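Solute-binding periplasmic protein of iron/siderophore ABC transporter (Yersinia pestis, PDB 6B2Y) probably binds a chelated iron complex in the periplasm and hands it to an ABC transporter for import. Local coordinates at residues V41-M44 with T48-I51; Y96-A101 with E375-Y380; I132-L137 with R177-A182; K267-K272 with I315-A320; K282-D287 with A295-E300. One frame throughout, in Å; residues are numbered along the deposited sequence.

Interaction 1 (V41-M44 with T48-I51); sequences VTDM and TVTI
Val-41 meets Ile-51 with both of its methyls. The two side chains cross at about a right angle. CG1 of Val-41 lies 3.8 Å from CG1 of Ile-51, and CG2 of Val-41 is 4.0 Å from the same Ile-51 atom. The torsion of Val-41 (chi1 -58°) wedges CG2 between its backbone N and carbonyl carbon. From there CG2 also reaches the neighbouring strand, 4.1 Å from Val-49 CB. Val-41 and Val-49 share one face of the hairpin, and this face is buried. Leu-178 of helix 168-182 and Val-160 of strand 159-162 pack against Val-41, and Pro-158 touches Val-49.

The other face carries Thr-42 and Thr-48. They lie side by side and point the same way. Their contact is light: Thr-42 OG1 is 3.8 Å from the methyl CG2 of Thr-48. This side is exposed.

Val-41 and Val-49 form a hydrogen-bonded antiparallel pair. Val-41 N donates to Val-49 O at 2.8 Å, and Val-49 N returns a bond to Val-41 O at 2.9 Å. The next pair, Thr-42 with Thr-48, is non-hydrogen-bonded. There the CA of Thr-48 makes a CH-O contact with Val-41 O.

Past the strand end, the carboxylate of Asp-43 is gripped from outside the two segments. OD2 takes a salt bridge from Arg-47 and a hydrogen bond from Phe-161 N. This ties the turn to strand 159-162. The whole is a short two-stranded beta hairpin at the start of the modelled chain, laid against the first alpha/beta lobe.

Interaction 2 (Y96-A101 with E375-Y380); sequences YAIYKA and EPSGTY. With NA (sodium ion), chain C.
Next to Ile-98, which meets Ser-377 across the contact, stands the phenol of Tyr-99. A sodium ion sits at its edge, in the ring plane, bound by Tyr-99 OH at 2.6 Å. The ion lies toward the CE1 side, 3.2 Å from that carbon of Tyr-99. Water 1 is a second ligand, 2.9 Å from the sodium. Phe-66 meets the Tyr-99 ring edge-to-face. On the other segment the ring of Tyr-380 makes an edge-to-face pair with Trp-330, and it also touches Tyr-368.

The direct contact is small and carried by Ile-98. Its CG1 lies anti to the carbonyl carbon (chi1 -61°), which sends the long branch toward the loop. The terminal methyl CD1 ends 3.7 Å from Ser-377 OG, and CG1 of Ile-98 lies 4.0 Å from that oxygen. A methyl against a hydroxyl is van der Waals packing; the hydroxyl of Ser-377 has its polar partner in Ala-295 O.

Helix 93-102 belongs to the first lobe, and loop 375-380 leads into strand 381-383 of the second. The contact therefore bridges the two alpha/beta lobes, which are joined by the long helix 186-207 in the manner of helical-hinge periplasmic binding proteins.

The second branch of Ile-98, CG2, faces the backbone more loosely. It comes to 4.5 Å from Glu-375 O. The carboxylate of Glu-375 turns away from the helix into an exposed position. Deeper in the loop, Thr-379 OG1 is hydrogen-bonded to Val-297 O, which ties the chain to the loop just before helix 299-310.

Interaction 3 (I132-L137 with R177-A182); sequences IAIFGL and RLLGKA
Ile-134 and Leu-179 make the tight part of this contact. Methyl CD1 of Ile-134 lies 3.6 Å from CD2 of Leu-179. The same Leu-179 methyl is 4.0 Å from Ile-134 CG2, so it touches both branches of the isoleucine. The two side chains cross obliquely. The CG of Leu-179 is anti to its carbonyl carbon (chi1 -78°), and this brings the end of the chain closer to the strand than its start suggests. Leu-179 also touches Val-162 on the neighbouring strand.

One pair further along, the packing is slacker. Ile-132 CD1 is 3.9 Å from Ala-182 CB and equally far from Ala-182 O. That carbonyl oxygen is buried with no polar partner in the model.

Strand 132-136 lies inside the parallel sheet of the first lobe, between strands 58-60 and 159-162. Helix 168-182 covers one face of this sheet. Helix 147-154 covers the other, where Ala-133 and Phe-135 meet Leu-152. The result is the three-layer alpha/beta sandwich of periplasmic binding protein lobes.

The solvent side belongs to the helix. Arg-177 and Lys-181, both exposed, lie on its surface and do not touch the strand.

Interaction 4 (K267-K272 with I315-A320); sequences KVLAAK and INTLSA
Leu-269 and Leu-318 join two outer elements of the second alpha/beta lobe. Helix 265-271 precedes strand 275-280 of its sheet, and segment 315-320 leads through helix 319-322 toward strand 326-330. Val-268 on Phe-219 and Ile-315 on Glu-221 place both elements against strand 217-221.

The apolar contact is leucine on leucine. CD2 of Leu-269 is 3.8 Å from CD2 of Leu-318 and 3.9 Å from its CG. The side chains cross at about a right angle. In both, CG is anti to the carbonyl carbon (chi1 -55° in Leu-269, -71° in Leu-318), and each side chain ends nearer its partner than it begins. Leu-318 also rests on Pro-273.

The mixed contact is at Thr-317. Its OG1 is 3.8 Å from Leu-269 CD2, so the methyl lies against a hydroxyl that is hydrogen-bonded to Gly-314 O.

No backbone bond joins the two segments. Within 315-320, Leu-318 N donates to Ile-315 O at 3.1 Å, closing the 3-10 turn, and Leu-318 then takes the N-cap position of the next helix. On the other side Lys-272, with positive phi, leaves the helical path. One last touch is methyl on carbonyl: Leu-318 CD2 lies 4.1 Å from Val-268 O.

Interaction 5 (K282-D287 with A295-E300); sequences KSPGSD and AQVTPE
Val-297 places CG1 anti to its backbone N (chi1 173°), which leaves CG2 beside that N and facing the ring of Pro-284. CG of Pro-284 lies 3.7 Å from Val-297 CG2, and the ring CD is 3.8 Å from the same methyl. The ring and the valine cross at a slant. CG of Pro-284 also lies 3.8 Å from Gln-296 O, so one ring carbon touches both a methyl and a backbone carbonyl. Val-297 CG2 further approaches Lys-282 O at 4.1 Å.

Pro-284 is held at the corner of a type II beta turn from Ser-283 to Ser-286. Ser-286 N donates to Ser-283 O at 2.9 Å. Gly-285 takes the third position with positive phi, as this turn favours.

Gln-94 of helix 93-102 joins the two segments from outside. Its OE1 accepts from Gln-296 N, and its NE2 makes weak bonds to Lys-282 O and Ser-283 OG.

Thr-298 is the N-cap of helix 299-310, and its N bonds to Gln-301 OE1, consistent with a capping box. The contact thus packs the proline corner of a type II turn on the residue just before the N-cap, within the loop that joins strand 275-280 to helix 299-310.

Interactions 1 and 3 form one packed region of the first lobe, with centres 8 Å apart. Ile-51 CD1 meets Ile-132 CD1 at 3.6 Å, so the hairpin and the sheet share a core. Interactions 2 and 5 touch where the lobes meet, and the centres of these two interactions are 12 Å apart. Interaction 4 lies at the far end of the second lobe, its nearest atoms about 16 Å from interaction 5 and its centre 45 Å from that of interaction 1. The sodium ion is bound in interaction 2. The side chains of Gln-296 and Leu-179 lie about 12 and 13 Å from that ion. In this family the chelated metal is expected in the cleft between the lobes.

Interaction 1 (V41-M44 with T48-I51)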
# COMPACT_ATOMS: atom_id res chain seq x y z
N VAL A 41 23.54 0.21 -8.68
CA VAL A 41 22.64 0.86 -7.73
C VAL A 41 22.93 0.29 -6.35
O VAL A 41 23.35 -0.86 -6.21
CB VAL A 41 21.14 0.70 -8.09
CG1 VAL A 41 20.82 1.24 -9.48
CG2 VAL A 41 20.69 -0.77 -7.95
N THR A 42 22.74 1.10 -5.33
CA THR A 42 22.69 0.61 -3.96
C THR A 42 21.21 0.49 -3.60
O THR A 42 20.49 1.49 -3.64
CB THR A 42 23.41 1.53 -2.97
OG1 THR A 42 24.78 1.69 -3.37
CG2 THR A 42 23.36 0.93 -1.56
N ASP A 43 20.76 -0.71 -3.25
CA ASP A 43 19.32 -0.88 -3.06
C ASP A 43 18.93 -0.67 -1.59
O ASP A 43 19.73 -0.28 -0.75
CB ASP A 43 18.85 -2.23 -3.63
CG ASP A 43 19.22 -3.43 -2.76
OD1 ASP A 43 19.81 -3.26 -1.68
OD2 ASP A 43 18.91 -4.56 -3.18
N MET A 44 17.65 -0.91 -1.29
CA MET A 44 17.16 -0.59 0.05
C MET A 44 17.65 -1.59 1.10
O MET A 44 17.51 -1.32 2.30
CB MET A 44 15.63 -0.51 0.06
CG MET A 44 15.11 0.62 -0.81
SD MET A 44 15.82 2.20 -0.34
CE MET A 44 15.26 2.31 1.33
N THR A 48 24.86 -3.79 -3.38
CA THR A 48 25.31 -3.08 -4.57
C THR A 48 25.13 -4.01 -5.76
O THR A 48 25.63 -5.14 -5.75
CB THR A 48 26.76 -2.60 -4.42
OG1 THR A 48 27.60 -3.68 -4.00
CG2 THR A 48 26.81 -1.52 -3.35
N VAL A 49 24.38 -3.54 -6.75
CA VAL A 49 23.85 -4.35 -7.84
C VAL A 49 24.23 -3.69 -9.16
O VAL A 49 23.92 -2.52 -9.37
CB VAL A 49 22.31 -4.48 -7.73
CG1 VAL A 49 21.73 -5.36 -8.85
CG2 VAL A 49 21.91 -4.99 -6.35
N THR A 50 24.86 -4.45 -10.06
CA THR A 50 25.12 -3.92 -11.39
C THR A 50 23.85 -3.99 -12.25
O THR A 50 23.17 -5.02 -12.28
CB THR A 50 26.26 -4.70 -12.07
OG1 THR A 50 27.49 -4.45 -11.38
CG2 THR A 50 26.42 -4.26 -13.53
N ILE A 51 23.56 -2.89 -12.94
CA ILE A 51 22.33 -2.73 -13.71
C ILE A 51 22.71 -2.56 -15.18
O ILE A 51 23.58 -1.74 -15.49
CB ILE A 51 21.50 -1.53 -13.23
CG1 ILE A 51 21.11 -1.72 -11.77
CG2 ILE A 51 20.28 -1.30 -14.12
CD1 ILE A 51 20.38 -3.00 -11.48

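Interaction 2 (Y96-A101 with E375-Y380)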
# COMPACT_ATOMS: atom_id res chain seq x y z
N TYR A 96 -6.70 -4.88 -11.19
CA TYR A 96 -6.39 -5.67 -12.37
C TYR A 96 -7.48 -5.51 -13.44
O TYR A 96 -7.18 -5.36 -14.63
CB TYR A 96 -6.22 -7.13 -11.98
CG TYR A 96 -5.78 -8.05 -13.10
CD1 TYR A 96 -6.71 -8.54 -14.03
CD2 TYR A 96 -4.45 -8.46 -13.23
CE1 TYR A 96 -6.33 -9.38 -15.04
CE2 TYR A 96 -4.06 -9.31 -14.25
CZ TYR A 96 -5.01 -9.76 -15.16
OH TYR A 96 -4.66 -10.60 -16.20
N ALA A 97 -8.75 -5.50 -13.00
CA ALA A 97 -9.88 -5.37 -13.93
C ALA A 97 -9.84 -4.05 -14.68
O ALA A 97 -10.10 -4.00 -15.89
CB ALA A 97 -11.19 -5.51 -13.16
N ILE A 98 -9.52 -2.95 -13.98
CA ILE A 98 -9.51 -1.64 -14.61
C ILE A 98 -8.41 -1.57 -15.66
O ILE A 98 -8.61 -1.00 -16.74
CB ILE A 98 -9.36 -0.54 -13.55
CG1 ILE A 98 -10.54 -0.59 -12.58
CG2 ILE A 98 -9.23 0.84 -14.23
CD1 ILE A 98 -11.86 -0.13 -13.17
N TYR A 99 -7.24 -2.14 -15.36
CA TYR A 99 -6.16 -2.20 -16.33
C TYR A 99 -6.51 -3.12 -17.51
O TYR A 99 -6.19 -2.81 -18.66
CB TYR A 99 -4.87 -2.67 -15.66
CG TYR A 99 -4.12 -1.52 -15.01
CD1 TYR A 99 -4.41 -1.12 -13.71
CD2 TYR A 99 -3.17 -0.82 -15.72
CE1 TYR A 99 -3.72 -0.06 -13.13
CE2 TYR A 99 -2.48 0.24 -15.15
CZ TYR A 99 -2.76 0.62 -13.86
OH TYR A 99 -2.08 1.69 -13.31
N LYS A 100 -7.14 -4.26 -17.22
CA LYS A 100 -7.50 -5.19 -18.29
C LYS A 100 -8.43 -4.54 -19.31
O LYS A 100 -8.30 -4.76 -20.52
CB LYS A 100 -8.15 -6.44 -17.69
CG LYS A 100 -8.58 -7.49 -18.72
CD LYS A 100 -9.06 -8.76 -18.03
CE LYS A 100 -9.35 -9.85 -19.06
NZ LYS A 100 -10.09 -11.00 -18.46
N ALA A 101 -9.37 -3.71 -18.83
CA ALA A 101 -10.32 -3.06 -19.72
C ALA A 101 -9.61 -2.18 -20.74
O ALA A 101 -9.98 -2.15 -21.91
CB ALA A 101 -11.31 -2.23 -18.90
N GLU A 375 -8.07 5.89 -15.49
CA GLU A 375 -8.84 6.86 -14.73
C GLU A 375 -9.03 6.37 -13.30
O GLU A 375 -9.19 5.17 -13.06
CB GLU A 375 -10.21 7.09 -15.37
CG GLU A 375 -10.52 8.55 -15.63
CD GLU A 375 -9.42 9.23 -16.43
OE1 GLU A 375 -8.88 10.25 -15.96
OE2 GLU A 375 -9.09 8.73 -17.52
N PRO A 376 -9.04 7.29 -12.33
CA PRO A 376 -9.42 6.90 -10.97
C PRO A 376 -10.86 6.41 -10.94
O PRO A 376 -11.72 6.87 -11.70
CB PRO A 376 -9.25 8.20 -10.16
CG PRO A 376 -9.22 9.29 -11.16
CD PRO A 376 -8.66 8.71 -12.43
N SER A 377 -11.11 5.44 -10.07
CA SER A 377 -12.45 4.92 -9.90
C SER A 377 -12.52 4.26 -8.54
O SER A 377 -11.50 3.96 -7.92
CB SER A 377 -12.81 3.91 -11.00
OG SER A 377 -11.87 2.85 -11.02
N GLY A 378 -13.75 4.05 -8.07
CA GLY A 378 -13.95 3.28 -6.86
C GLY A 378 -13.79 4.09 -5.58
O GLY A 378 -13.82 5.32 -5.56
N THR A 379 -13.60 3.34 -4.49
CA THR A 379 -13.66 3.88 -3.14
C THR A 379 -12.50 3.30 -2.33
O THR A 379 -12.43 2.08 -2.14
CB THR A 379 -14.99 3.53 -2.48
OG1 THR A 379 -16.07 4.02 -3.29
CG2 THR A 379 -15.08 4.12 -1.07
N TYR A 380 -11.62 4.16 -1.84
CA TYR A 380 -10.43 3.70 -1.13
C TYR A 380 -10.39 4.13 0.33
O TYR A 380 -9.44 3.76 1.04
CB TYR A 380 -9.18 4.20 -1.86
CG TYR A 380 -8.97 3.54 -3.20
CD1 TYR A 380 -9.57 4.07 -4.35
CD2 TYR A 380 -8.20 2.41 -3.34
CE1 TYR A 380 -9.37 3.48 -5.60
CE2 TYR A 380 -7.99 1.82 -4.57
CZ TYR A 380 -8.59 2.35 -5.70
OH TYR A 380 -8.38 1.75 -6.93
NA NA C . -2.55 1.78 -10.78
O HOH W 1 -5.29 2.00 -9.89

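Interaction 3 (I132-L137 with R177-A182)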
# COMPACT_ATOMS: atom_id res chain seq x y z
N ILE A 132 16.01 -7.49 -15.13
CA ILE A 132 16.05 -7.06 -13.74
C ILE A 132 14.82 -7.63 -13.04
O ILE A 132 13.78 -7.85 -13.68
CB ILE A 132 16.09 -5.52 -13.65
CG1 ILE A 132 16.48 -5.05 -12.25
CG2 ILE A 132 14.75 -4.91 -14.09
CD1 ILE A 132 16.92 -3.61 -12.21
N ALA A 133 14.92 -7.87 -11.73
CA ALA A 133 13.80 -8.30 -10.91
C ALA A 133 13.73 -7.43 -9.66
O ALA A 133 14.77 -7.03 -9.13
CB ALA A 133 13.92 -9.78 -10.52
N ILE A 134 12.52 -7.13 -9.20
CA ILE A 134 12.33 -6.24 -8.05
C ILE A 134 11.61 -7.01 -6.96
O ILE A 134 10.62 -7.71 -7.24
CB ILE A 134 11.53 -4.98 -8.44
CG1 ILE A 134 12.16 -4.30 -9.66
CG2 ILE A 134 11.45 -4.03 -7.27
CD1 ILE A 134 11.25 -3.28 -10.32
N PHE A 135 12.10 -6.91 -5.72
CA PHE A 135 11.44 -7.49 -4.55
C PHE A 135 11.35 -6.46 -3.44
O PHE A 135 12.00 -5.41 -3.48
CB PHE A 135 12.18 -8.71 -4.01
CG PHE A 135 12.16 -9.89 -4.92
CD1 PHE A 135 13.03 -9.96 -6.00
CD2 PHE A 135 11.31 -10.96 -4.67
CE1 PHE A 135 13.02 -11.06 -6.83
CE2 PHE A 135 11.32 -12.05 -5.49
CZ PHE A 135 12.17 -12.10 -6.57
N GLY A 136 10.57 -6.79 -2.41
CA GLY A 136 10.50 -5.97 -1.22
C GLY A 136 11.39 -6.55 -0.13
O GLY A 136 11.68 -7.74 -0.13
N LEU A 137 11.85 -5.68 0.78
CA LEU A 137 12.56 -6.15 1.96
C LEU A 137 11.66 -7.08 2.77
O LEU A 137 10.43 -6.94 2.78
CB LEU A 137 12.97 -4.97 2.84
CG LEU A 137 14.08 -4.04 2.41
CD1 LEU A 137 14.33 -3.06 3.54
CD2 LEU A 137 15.33 -4.82 2.08
N ARG A 177 13.39 6.73 -5.79
CA ARG A 177 14.60 7.16 -6.49
C ARG A 177 15.36 5.95 -7.02
O ARG A 177 15.80 5.94 -8.18
CB ARG A 177 15.50 8.01 -5.58
CG ARG A 177 16.77 8.50 -6.31
CD ARG A 177 17.61 9.49 -5.47
NE ARG A 177 16.83 10.68 -5.13
CZ ARG A 177 16.26 10.88 -3.94
NH1 ARG A 177 16.39 9.98 -2.97
NH2 ARG A 177 15.53 11.96 -3.72
N LEU A 178 15.50 4.92 -6.18
CA LEU A 178 16.18 3.69 -6.59
C LEU A 178 15.51 3.04 -7.80
O LEU A 178 16.20 2.57 -8.73
CB LEU A 178 16.20 2.72 -5.40
CG LEU A 178 16.51 1.25 -5.70
CD1 LEU A 178 17.99 1.14 -6.08
CD2 LEU A 178 16.21 0.46 -4.44
N LEU A 179 14.18 2.94 -7.79
CA LEU A 179 13.48 2.39 -8.96
C LEU A 179 13.71 3.25 -10.19
O LEU A 179 13.90 2.72 -11.30
CB LEU A 179 11.98 2.27 -8.67
CG LEU A 179 11.59 1.08 -7.80
CD1 LEU A 179 10.09 1.09 -7.43
CD2 LEU A 179 11.97 -0.24 -8.49
N GLY A 180 13.69 4.57 -10.03
CA GLY A 180 13.95 5.45 -11.16
C GLY A 180 15.34 5.24 -11.75
O GLY A 180 15.52 5.28 -12.96
N LYS A 181 16.33 5.00 -10.88
CA LYS A 181 17.68 4.73 -11.35
C LYS A 181 17.79 3.34 -11.98
O LYS A 181 18.37 3.19 -13.07
CB LYS A 181 18.66 4.89 -10.18
CG LYS A 181 20.13 4.80 -10.56
CD LYS A 181 21.03 5.21 -9.41
CE LYS A 181 22.48 5.15 -9.82
NZ LYS A 181 23.43 5.57 -8.73
N ALA A 182 17.24 2.32 -11.32
CA ALA A 182 17.37 0.96 -11.81
C ALA A 182 16.59 0.73 -13.10
O ALA A 182 16.96 -0.12 -13.91
CB ALA A 182 16.90 -0.04 -10.75

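Interaction 4 (K267-K272 with I315-A320)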
# COMPACT_ATOMS: atom_id res chain seq x y z
N LYS A 267 -6.38 -6.14 24.81
CA LYS A 267 -5.52 -4.97 24.94
C LYS A 267 -6.09 -3.78 24.19
O LYS A 267 -6.04 -2.64 24.68
CB LYS A 267 -4.11 -5.29 24.46
CG LYS A 267 -3.32 -6.17 25.42
CD LYS A 267 -2.46 -7.15 24.67
CE LYS A 267 -1.40 -7.75 25.58
NZ LYS A 267 -0.89 -6.74 26.54
N VAL A 268 -6.64 -4.01 22.99
CA VAL A 268 -7.30 -2.94 22.26
C VAL A 268 -8.40 -2.32 23.11
O VAL A 268 -8.48 -1.09 23.26
CB VAL A 268 -7.86 -3.46 20.92
CG1 VAL A 268 -8.43 -2.31 20.10
CG2 VAL A 268 -6.78 -4.20 20.16
N LEU A 269 -9.26 -3.16 23.70
CA LEU A 269 -10.35 -2.64 24.52
C LEU A 269 -9.81 -1.90 25.74
O LEU A 269 -10.29 -0.81 26.06
CB LEU A 269 -11.26 -3.79 24.96
CG LEU A 269 -11.84 -4.66 23.84
CD1 LEU A 269 -12.75 -5.72 24.43
CD2 LEU A 269 -12.57 -3.82 22.82
N ALA A 270 -8.81 -2.47 26.41
CA ALA A 270 -8.22 -1.81 27.58
C ALA A 270 -7.56 -0.48 27.20
O ALA A 270 -7.45 0.42 28.03
CB ALA A 270 -7.20 -2.72 28.25
N ALA A 271 -7.11 -0.35 25.95
CA ALA A 271 -6.49 0.89 25.52
C ALA A 271 -7.51 2.00 25.27
O ALA A 271 -7.14 3.18 25.31
CB ALA A 271 -5.66 0.65 24.26
N LYS A 272 -8.77 1.65 25.01
CA LYS A 272 -9.84 2.61 24.79
C LYS A 272 -9.46 3.71 23.79
O LYS A 272 -9.53 4.90 24.11
CB LYS A 272 -10.28 3.21 26.11
CG LYS A 272 -10.36 2.18 27.23
CD LYS A 272 -10.95 2.75 28.51
CE LYS A 272 -9.87 3.03 29.54
NZ LYS A 272 -10.18 4.27 30.31
N ILE A 315 -15.14 -5.53 19.49
CA ILE A 315 -15.00 -4.27 18.77
C ILE A 315 -16.21 -3.36 19.01
O ILE A 315 -16.06 -2.14 19.15
CB ILE A 315 -14.78 -4.55 17.27
CG1 ILE A 315 -13.53 -5.42 17.07
CG2 ILE A 315 -14.73 -3.26 16.46
CD1 ILE A 315 -12.21 -4.72 17.36
N ASN A 316 -17.42 -3.93 19.03
CA ASN A 316 -18.61 -3.08 19.12
C ASN A 316 -18.83 -2.50 20.52
O ASN A 316 -19.81 -1.78 20.72
CB ASN A 316 -19.86 -3.84 18.65
CG ASN A 316 -20.17 -5.07 19.50
OD1 ASN A 316 -19.61 -5.27 20.57
ND2 ASN A 316 -21.08 -5.91 18.99
N THR A 317 -17.94 -2.77 21.48
CA THR A 317 -17.97 -2.12 22.78
C THR A 317 -17.03 -0.92 22.88
O THR A 317 -17.04 -0.22 23.90
CB THR A 317 -17.64 -3.12 23.89
OG1 THR A 317 -16.24 -3.41 23.88
CG2 THR A 317 -18.44 -4.43 23.72
N LEU A 318 -16.24 -0.65 21.84
CA LEU A 318 -15.33 0.49 21.82
C LEU A 318 -16.11 1.79 21.73
O LEU A 318 -17.01 1.93 20.90
CB LEU A 318 -14.36 0.38 20.64
CG LEU A 318 -13.27 -0.69 20.68
CD1 LEU A 318 -12.71 -0.96 19.26
CD2 LEU A 318 -12.14 -0.26 21.61
N SER A 319 -15.76 2.76 22.58
CA SER A 319 -16.34 4.08 22.45
C SER A 319 -16.07 4.68 21.08
O SER A 319 -16.90 5.43 20.55
CB SER A 319 -15.81 5.01 23.55
OG SER A 319 -16.13 4.51 24.83
N ALA A 320 -14.90 4.39 20.49
CA ALA A 320 -14.62 4.90 19.15
C ALA A 320 -15.64 4.39 18.14
O ALA A 320 -15.99 5.11 17.20
CB ALA A 320 -13.21 4.51 18.71

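Interaction 5 (K282-D287 with A295-E300)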
# COMPACT_ATOMS: atom_id res chain seq x y z
N LYS A 282 -11.58 -6.10 0.18
CA LYS A 282 -12.46 -7.11 -0.41
C LYS A 282 -13.22 -6.54 -1.60
O LYS A 282 -13.44 -5.33 -1.72
CB LYS A 282 -13.44 -7.65 0.64
CG LYS A 282 -12.80 -8.48 1.73
CD LYS A 282 -12.10 -9.70 1.15
CE LYS A 282 -11.39 -10.48 2.24
NZ LYS A 282 -10.39 -11.41 1.65
N SER A 283 -13.64 -7.44 -2.48
CA SER A 283 -14.43 -7.14 -3.66
C SER A 283 -15.92 -7.21 -3.33
O SER A 283 -16.33 -8.04 -2.52
CB SER A 283 -14.12 -8.14 -4.78
OG SER A 283 -12.88 -7.83 -5.39
N PRO A 284 -16.72 -6.32 -3.92
CA PRO A 284 -18.16 -6.30 -3.62
C PRO A 284 -18.77 -7.68 -3.80
O PRO A 284 -18.50 -8.38 -4.79
CB PRO A 284 -18.72 -5.29 -4.62
CG PRO A 284 -17.55 -4.46 -5.04
CD PRO A 284 -16.36 -5.37 -4.99
N GLY A 285 -19.58 -8.09 -2.83
CA GLY A 285 -20.22 -9.39 -2.87
C GLY A 285 -19.34 -10.57 -2.54
O GLY A 285 -19.79 -11.71 -2.69
N SER A 286 -18.11 -10.34 -2.09
CA SER A 286 -17.24 -11.45 -1.70
C SER A 286 -17.84 -12.20 -0.51
O SER A 286 -18.57 -11.63 0.31
CB SER A 286 -15.85 -10.93 -1.33
OG SER A 286 -15.78 -10.64 0.05
N ASP A 287 -17.53 -13.49 -0.43
CA ASP A 287 -18.01 -14.30 0.68
C ASP A 287 -17.10 -14.24 1.90
O ASP A 287 -17.57 -14.43 3.03
CB ASP A 287 -18.17 -15.76 0.24
CG ASP A 287 -19.38 -15.98 -0.66
OD1 ASP A 287 -20.38 -15.22 -0.55
OD2 ASP A 287 -19.31 -16.90 -1.50
N ALA A 295 -11.03 -0.41 -6.57
CA ALA A 295 -11.29 0.35 -7.79
C ALA A 295 -12.70 0.14 -8.33
O ALA A 295 -13.13 0.91 -9.19
CB ALA A 295 -10.27 -0.01 -8.87
N GLN A 296 -13.41 -0.87 -7.84
CA GLN A 296 -14.76 -1.17 -8.31
C GLN A 296 -15.79 -1.06 -7.20
O GLN A 296 -16.94 -1.49 -7.37
CB GLN A 296 -14.80 -2.57 -8.94
CG GLN A 296 -13.88 -2.73 -10.16
CD GLN A 296 -13.89 -4.14 -10.71
OE1 GLN A 296 -13.73 -5.12 -9.98
NE2 GLN A 296 -14.11 -4.26 -12.02
N VAL A 297 -15.42 -0.48 -6.06
CA VAL A 297 -16.31 -0.37 -4.92
C VAL A 297 -16.93 1.02 -4.91
O VAL A 297 -16.24 2.03 -5.10
CB VAL A 297 -15.55 -0.64 -3.60
CG1 VAL A 297 -16.44 -0.35 -2.41
CG2 VAL A 297 -15.09 -2.09 -3.59
N THR A 298 -18.26 1.07 -4.71
CA THR A 298 -19.00 2.32 -4.59
C THR A 298 -19.02 2.78 -3.14
O THR A 298 -18.87 1.97 -2.22
CB THR A 298 -20.43 2.14 -5.09
OG1 THR A 298 -21.15 1.29 -4.17
CG2 THR A 298 -20.44 1.49 -6.45
N PRO A 299 -19.25 4.09 -2.90
CA PRO A 299 -19.40 4.55 -1.52
C PRO A 299 -20.39 3.73 -0.72
O PRO A 299 -20.08 3.34 0.42
CB PRO A 299 -19.87 6.00 -1.70
CG PRO A 299 -19.23 6.43 -2.98
CD PRO A 299 -19.24 5.20 -3.87
N GLU A 300 -21.55 3.39 -1.29
CA GLU A 300 -22.57 2.67 -0.53
C GLU A 300 -22.08 1.29 -0.11
O GLU A 300 -22.30 0.87 1.03
CB GLU A 300 -23.86 2.56 -1.35
CG GLU A 300 -24.89 1.61 -0.74
CD GLU A 300 -24.95 0.26 -1.45
OE1 GLU A 300 -24.64 -0.77 -0.81
OE2 GLU A 300 -25.30 0.22 -2.66